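Pre-crRNA processing endonuclease (Streptococcus pyogenes serotype M1, PDB 3VZH) probably cleaves CRISPR precursor transcripts into mature crRNA as a Cas5d endoribonuclease, part of an adaptive defence against viruses and plasmids. Local coordinates at residues Y4-Y10 and I99-W105; V59-V64 and G199-F203. All coordinates share one frame; numbering follows the deposited sequence.

Contact 1: Y4-Y10 and I99-W105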
# COMPACT_ATOMS: atom_id res chain seq x y z
N TYR A 4 3.42 12.40 -17.13
CA TYR A 4 4.62 12.27 -16.30
C TYR A 4 4.39 11.10 -15.29
O TYR A 4 3.29 10.92 -14.77
CB TYR A 4 4.86 13.56 -15.50
CG TYR A 4 5.81 13.35 -14.39
CD1 TYR A 4 5.36 13.13 -13.07
CD2 TYR A 4 7.19 13.23 -14.64
CE1 TYR A 4 6.26 12.95 -12.03
CE2 TYR A 4 8.09 12.96 -13.62
CZ TYR A 4 7.63 12.81 -12.33
OH TYR A 4 8.51 12.61 -11.29
N ARG A 5 5.41 10.26 -15.11
CA ARG A 5 5.42 9.43 -13.89
C ARG A 5 6.82 9.39 -13.37
O ARG A 5 7.81 9.35 -14.16
CB ARG A 5 4.85 8.03 -14.14
CG ARG A 5 5.58 7.32 -15.26
CD ARG A 5 5.58 5.79 -15.11
NE ARG A 5 6.52 5.45 -14.04
CZ ARG A 5 6.60 4.27 -13.41
NH1 ARG A 5 5.76 3.28 -13.71
NH2 ARG A 5 7.50 4.13 -12.44
N SER A 6 6.93 9.32 -12.05
CA SER A 6 8.25 9.23 -11.37
C SER A 6 8.93 7.92 -11.63
O SER A 6 8.31 6.95 -12.12
CB SER A 6 8.13 9.43 -9.84
OG SER A 6 7.62 8.26 -9.22
N ARG A 7 10.21 7.84 -11.22
CA ARG A 7 10.78 6.54 -11.07
C ARG A 7 9.98 5.63 -10.11
O ARG A 7 9.15 6.14 -9.31
CB ARG A 7 12.24 6.61 -10.60
CG ARG A 7 12.39 7.03 -9.16
CD ARG A 7 13.87 6.89 -8.86
NE ARG A 7 14.35 7.23 -7.54
CZ ARG A 7 14.45 6.37 -6.49
NH1 ARG A 7 13.96 5.11 -6.53
NH2 ARG A 7 15.03 6.78 -5.36
N ASP A 8 10.23 4.30 -10.22
CA ASP A 8 9.78 3.38 -9.14
C ASP A 8 10.53 3.65 -7.86
O ASP A 8 11.79 3.78 -7.87
CB ASP A 8 9.96 1.92 -9.57
CG ASP A 8 9.03 1.55 -10.73
OD1 ASP A 8 7.86 1.98 -10.71
OD2 ASP A 8 9.51 0.84 -11.65
N PHE A 9 9.79 3.63 -6.74
CA PHE A 9 10.38 3.64 -5.41
C PHE A 9 9.99 2.34 -4.76
O PHE A 9 8.96 1.73 -5.12
CB PHE A 9 9.75 4.79 -4.56
CG PHE A 9 10.15 6.14 -5.07
CD1 PHE A 9 11.37 6.67 -4.66
CD2 PHE A 9 9.31 6.88 -5.94
CE1 PHE A 9 11.79 7.90 -5.11
CE2 PHE A 9 9.71 8.12 -6.40
CZ PHE A 9 10.95 8.62 -6.00
N TYR A 10 10.85 1.92 -3.81
CA TYR A 10 10.69 0.61 -3.12
C TYR A 10 10.92 0.82 -1.65
O TYR A 10 11.90 1.52 -1.24
CB TYR A 10 11.83 -0.31 -3.65
CG TYR A 10 11.79 -0.49 -5.16
CD1 TYR A 10 11.01 -1.54 -5.71
CD2 TYR A 10 12.46 0.34 -6.00
CE1 TYR A 10 10.95 -1.72 -7.05
CE2 TYR A 10 12.40 0.15 -7.38
CZ TYR A 10 11.59 -0.87 -7.85
OH TYR A 10 11.49 -1.17 -9.20
N ILE A 99 6.93 -2.70 -0.87
CA ILE A 99 5.95 -2.01 -1.68
C ILE A 99 6.77 -1.36 -2.84
O ILE A 99 7.77 -0.68 -2.60
CB ILE A 99 5.26 -0.87 -0.87
CG1 ILE A 99 4.67 -1.44 0.44
CG2 ILE A 99 4.12 -0.21 -1.68
CD1 ILE A 99 4.05 -0.37 1.37
N LYS A 100 6.25 -1.50 -4.04
CA LYS A 100 6.73 -0.79 -5.26
C LYS A 100 5.67 0.26 -5.60
O LYS A 100 4.49 -0.07 -5.67
CB LYS A 100 6.87 -1.81 -6.38
CG LYS A 100 7.28 -1.17 -7.70
CD LYS A 100 7.35 -2.26 -8.81
CE LYS A 100 7.79 -1.62 -10.14
NZ LYS A 100 7.70 -2.64 -11.26
N PHE A 101 6.10 1.52 -5.78
CA PHE A 101 5.13 2.55 -6.05
C PHE A 101 5.79 3.67 -6.86
O PHE A 101 7.02 3.70 -6.95
CB PHE A 101 4.51 3.06 -4.79
CG PHE A 101 5.45 3.88 -3.90
CD1 PHE A 101 5.39 5.30 -3.89
CD2 PHE A 101 6.29 3.23 -3.04
CE1 PHE A 101 6.25 6.04 -3.02
CE2 PHE A 101 7.15 3.95 -2.19
CZ PHE A 101 7.09 5.34 -2.16
N HIS A 102 4.98 4.58 -7.40
CA HIS A 102 5.56 5.76 -8.10
C HIS A 102 4.57 6.83 -7.93
O HIS A 102 3.57 6.60 -7.25
CB HIS A 102 5.84 5.41 -9.57
CG HIS A 102 4.58 5.11 -10.36
ND1 HIS A 102 4.11 3.87 -10.53
CD2 HIS A 102 3.72 6.00 -11.10
CE1 HIS A 102 2.97 3.92 -11.31
NE2 HIS A 102 2.75 5.24 -11.68
N PHE A 103 4.87 7.99 -8.45
CA PHE A 103 3.83 9.01 -8.41
C PHE A 103 3.63 9.67 -9.77
O PHE A 103 4.50 9.61 -10.63
CB PHE A 103 4.08 10.06 -7.32
CG PHE A 103 5.37 10.84 -7.44
CD1 PHE A 103 6.46 10.48 -6.60
CD2 PHE A 103 5.49 11.92 -8.31
CE1 PHE A 103 7.65 11.19 -6.68
CE2 PHE A 103 6.66 12.66 -8.35
CZ PHE A 103 7.75 12.28 -7.54
N VAL A 104 2.46 10.27 -9.92
CA VAL A 104 2.08 11.03 -11.14
C VAL A 104 1.49 12.39 -10.69
O VAL A 104 1.16 12.54 -9.50
CB VAL A 104 0.99 10.25 -11.96
CG1 VAL A 104 1.51 8.88 -12.37
CG2 VAL A 104 -0.30 10.18 -11.16
N TRP A 105 1.35 13.37 -11.59
CA TRP A 105 0.78 14.67 -11.11
C TRP A 105 -0.66 14.45 -10.85
O TRP A 105 -1.37 13.63 -11.55
CB TRP A 105 1.03 15.83 -12.15
CG TRP A 105 2.53 16.04 -12.44
CD1 TRP A 105 3.17 16.12 -13.70
CD2 TRP A 105 3.62 16.16 -11.45
NE1 TRP A 105 4.52 16.29 -13.54
CE2 TRP A 105 4.86 16.33 -12.23
CE3 TRP A 105 3.69 16.15 -10.05
CZ2 TRP A 105 6.11 16.47 -11.60
CZ3 TRP A 105 4.91 16.38 -9.44
CH2 TRP A 105 6.12 16.42 -10.20
O HOH W 1 1.45 12.82 -14.40
O HOH W 2 5.31 1.67 -9.29
O HOH W 3 8.55 -0.87 -13.33
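Ser6 stands in for a backbone carbonyl. Its OG accepts the N-H of Phe103 at 2.9 Å, while its own N donates to Phe103 O. This bond is nearly straight (171°). OG sits between the backbone N and the carbonyl carbon (chi1 76°), where it also donates to Arg7 O. The same side chain covers a ring: Ser6 CB lies 3.5 Å from the centroid of the Phe103 ring, almost on the ring normal.

The guanidinium of Arg5 lies flat on the imidazole of His102, with the planes at 16°. Three bonds hold that guanidinium in place. NE and NH2 both donate to Ser6 O, and NH2 makes a salt bridge to Asp8 OD1 at 2.8 Å, from above the carboxylate plane. Asp8 OD2 makes a long salt bridge to Lys100 NZ, and a water bridges the two. A second water links Asp8 OD1 to His102 ND1. At the far end Tyr4 and the five-membered ring of Trp105 form an offset stack, with centroids 4.4 Å apart. The hydroxyl of Tyr4 meets the Phe103 ring and is buried without a polar partner.

Phe9 and Phe101 form a hydrogen-bonded antiparallel pair, in which Phe9 CB sits over the Phe101 ring. Tyr10 and Lys100 follow as a non-hydrogen-bonded pair. Helix 118-130 packs on Tyr4, Ser6 and Phe9, and Glu126 holds Arg7 by a salt bridge. Antiparallel pairing of the N-terminal strand with an inner strand, under a helix, is consistent with the RRM-like (ferredoxin-like) domain of Cas5 proteins.

Contact 2: V59-V64 and G199-F203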
# COMPACT_ATOMS: atom_id res chain seq x y z
N VAL A 59 0.40 2.90 -5.91
CA VAL A 59 1.04 1.65 -5.43
C VAL A 59 0.81 0.59 -6.51
O VAL A 59 -0.35 0.31 -6.86
CB VAL A 59 0.49 1.15 -4.07
CG1 VAL A 59 1.06 -0.25 -3.76
CG2 VAL A 59 0.93 2.14 -2.93
N THR A 60 1.87 -0.00 -7.02
CA THR A 60 1.64 -0.92 -8.17
C THR A 60 1.80 -2.39 -7.81
O THR A 60 1.25 -3.29 -8.50
CB THR A 60 2.54 -0.62 -9.37
OG1 THR A 60 3.92 -0.74 -8.99
CG2 THR A 60 2.20 0.77 -9.93
N GLU A 61 2.57 -2.67 -6.77
CA GLU A 61 2.93 -4.06 -6.45
C GLU A 61 3.30 -4.17 -4.98
O GLU A 61 3.87 -3.20 -4.39
CB GLU A 61 4.05 -4.55 -7.33
CG GLU A 61 4.11 -6.06 -7.37
CD GLU A 61 5.10 -6.52 -8.43
OE1 GLU A 61 6.29 -6.46 -8.18
OE2 GLU A 61 4.65 -6.95 -9.51
N VAL A 62 2.93 -5.29 -4.35
CA VAL A 62 3.47 -5.60 -2.98
C VAL A 62 3.95 -7.02 -2.89
O VAL A 62 3.40 -7.91 -3.58
CB VAL A 62 2.42 -5.32 -1.87
CG1 VAL A 62 1.10 -6.19 -2.02
CG2 VAL A 62 3.03 -5.54 -0.46
N LYS A 63 5.04 -7.25 -2.14
CA LYS A 63 5.55 -8.58 -1.90
C LYS A 63 5.33 -8.90 -0.43
O LYS A 63 5.78 -8.14 0.48
CB LYS A 63 7.04 -8.83 -2.29
CG LYS A 63 7.32 -8.42 -3.73
CD LYS A 63 8.78 -8.61 -4.12
CE LYS A 63 9.19 -10.00 -4.11
NZ LYS A 63 10.34 -10.08 -5.11
N VAL A 64 4.57 -9.97 -0.18
CA VAL A 64 4.33 -10.50 1.18
C VAL A 64 5.47 -11.45 1.53
O VAL A 64 5.56 -12.56 0.98
CB VAL A 64 2.91 -11.20 1.18
CG1 VAL A 64 2.61 -11.79 2.56
CG2 VAL A 64 1.83 -10.22 0.74
N GLY A 199 4.00 -14.91 -3.58
CA GLY A 199 4.02 -13.82 -2.60
C GLY A 199 3.77 -12.40 -3.13
O GLY A 199 3.78 -11.44 -2.33
N VAL A 200 3.58 -12.27 -4.45
CA VAL A 200 3.52 -10.97 -5.14
C VAL A 200 2.06 -10.64 -5.45
O VAL A 200 1.35 -11.45 -6.10
CB VAL A 200 4.28 -10.97 -6.48
CG1 VAL A 200 4.29 -9.51 -6.99
CG2 VAL A 200 5.72 -11.42 -6.23
N ILE A 201 1.62 -9.46 -5.09
CA ILE A 201 0.27 -9.02 -5.47
C ILE A 201 0.47 -7.80 -6.37
O ILE A 201 1.02 -6.75 -5.90
CB ILE A 201 -0.65 -8.63 -4.29
CG1 ILE A 201 -0.90 -9.86 -3.40
CG2 ILE A 201 -2.02 -8.19 -4.82
CD1 ILE A 201 -1.53 -9.56 -2.09
N THR A 202 0.03 -7.92 -7.63
CA THR A 202 0.23 -6.82 -8.63
C THR A 202 -1.12 -6.17 -8.80
O THR A 202 -2.11 -6.82 -9.28
CB THR A 202 0.76 -7.33 -9.98
OG1 THR A 202 1.92 -8.08 -9.74
CG2 THR A 202 1.18 -6.19 -10.98
N PHE A 203 -1.20 -4.93 -8.40
CA PHE A 203 -2.50 -4.34 -8.34
C PHE A 203 -3.13 -3.94 -9.67
O PHE A 203 -2.45 -3.47 -10.56
CB PHE A 203 -2.50 -3.14 -7.39
CG PHE A 203 -2.27 -3.57 -5.97
CD1 PHE A 203 -3.29 -4.15 -5.22
CD2 PHE A 203 -0.98 -3.44 -5.42
CE1 PHE A 203 -3.06 -4.59 -3.93
CE2 PHE A 203 -0.73 -3.87 -4.12
CZ PHE A 203 -1.78 -4.44 -3.37
O HOH W 4 0.17 -2.72 -10.84
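The Phe203 ring has Ile201 CG2 over one face, and the backbone of Thr60 and Glu61 meets its edge in plane. Val62 CG1 reaches the ring obliquely, 3.6 Å from Phe203 CE2. That methyl lies between the backbone N and the carbonyl carbon (chi1 61°), and it also touches Ile201 CB.

Val62 and Ile201 form a hydrogen-bonded antiparallel pair, with Ile201 N 2.8 Å from Val62 O. Two residues on, Val64 N donates to Gly199 O at 2.7 Å. At the other end the Phe203 N-H meets Thr60 O from above the carbonyl plane. A water also donates to Thr60 O and to Phe203 O.

On the face with Val200 and Thr202, the extended Glu61 side chain passes close to Val200 CG1. Thr202 OG1 donates to Glu61 OE2 at 3.0 Å, on the anti side of the carboxylate, somewhat out of its plane. Tyr156 OH binds the other oxygen, OE1, so both oxygens have partners.

Strand 55-64 runs between strands 95-105 and 200-213. Thr60 and Glu61 both face Lys100 in a classic beta bulge. Helix 39-49 packs on Val59, Val62 and Phe203, while strand 188-197 touches Ile201 and Val64.

How the contacts relate
Both contacts belong to one antiparallel sheet and are partly buried. The centres of contacts 1 and 2 lie about 14 Å apart. Contact 2 is nearer the middle of the chain. Strands 95-105 and 55-64 are direct neighbours, so 99-105 bonds to 4-10 on one side and to 59-64 on the other. Lys100 N and O probably bond to Glu61 O and Thr60 N, each at 2.9 Å. Ile99 packs on Val59, and helix 39-49 touches both contacts. Their chemistry differs. Contact 1 relies on aromatic rings, a charged network and water. Contact 2 is mainly backbone ladder, with aliphatic side chains packed round one phenylalanine ring, and one side-chain hydrogen bond.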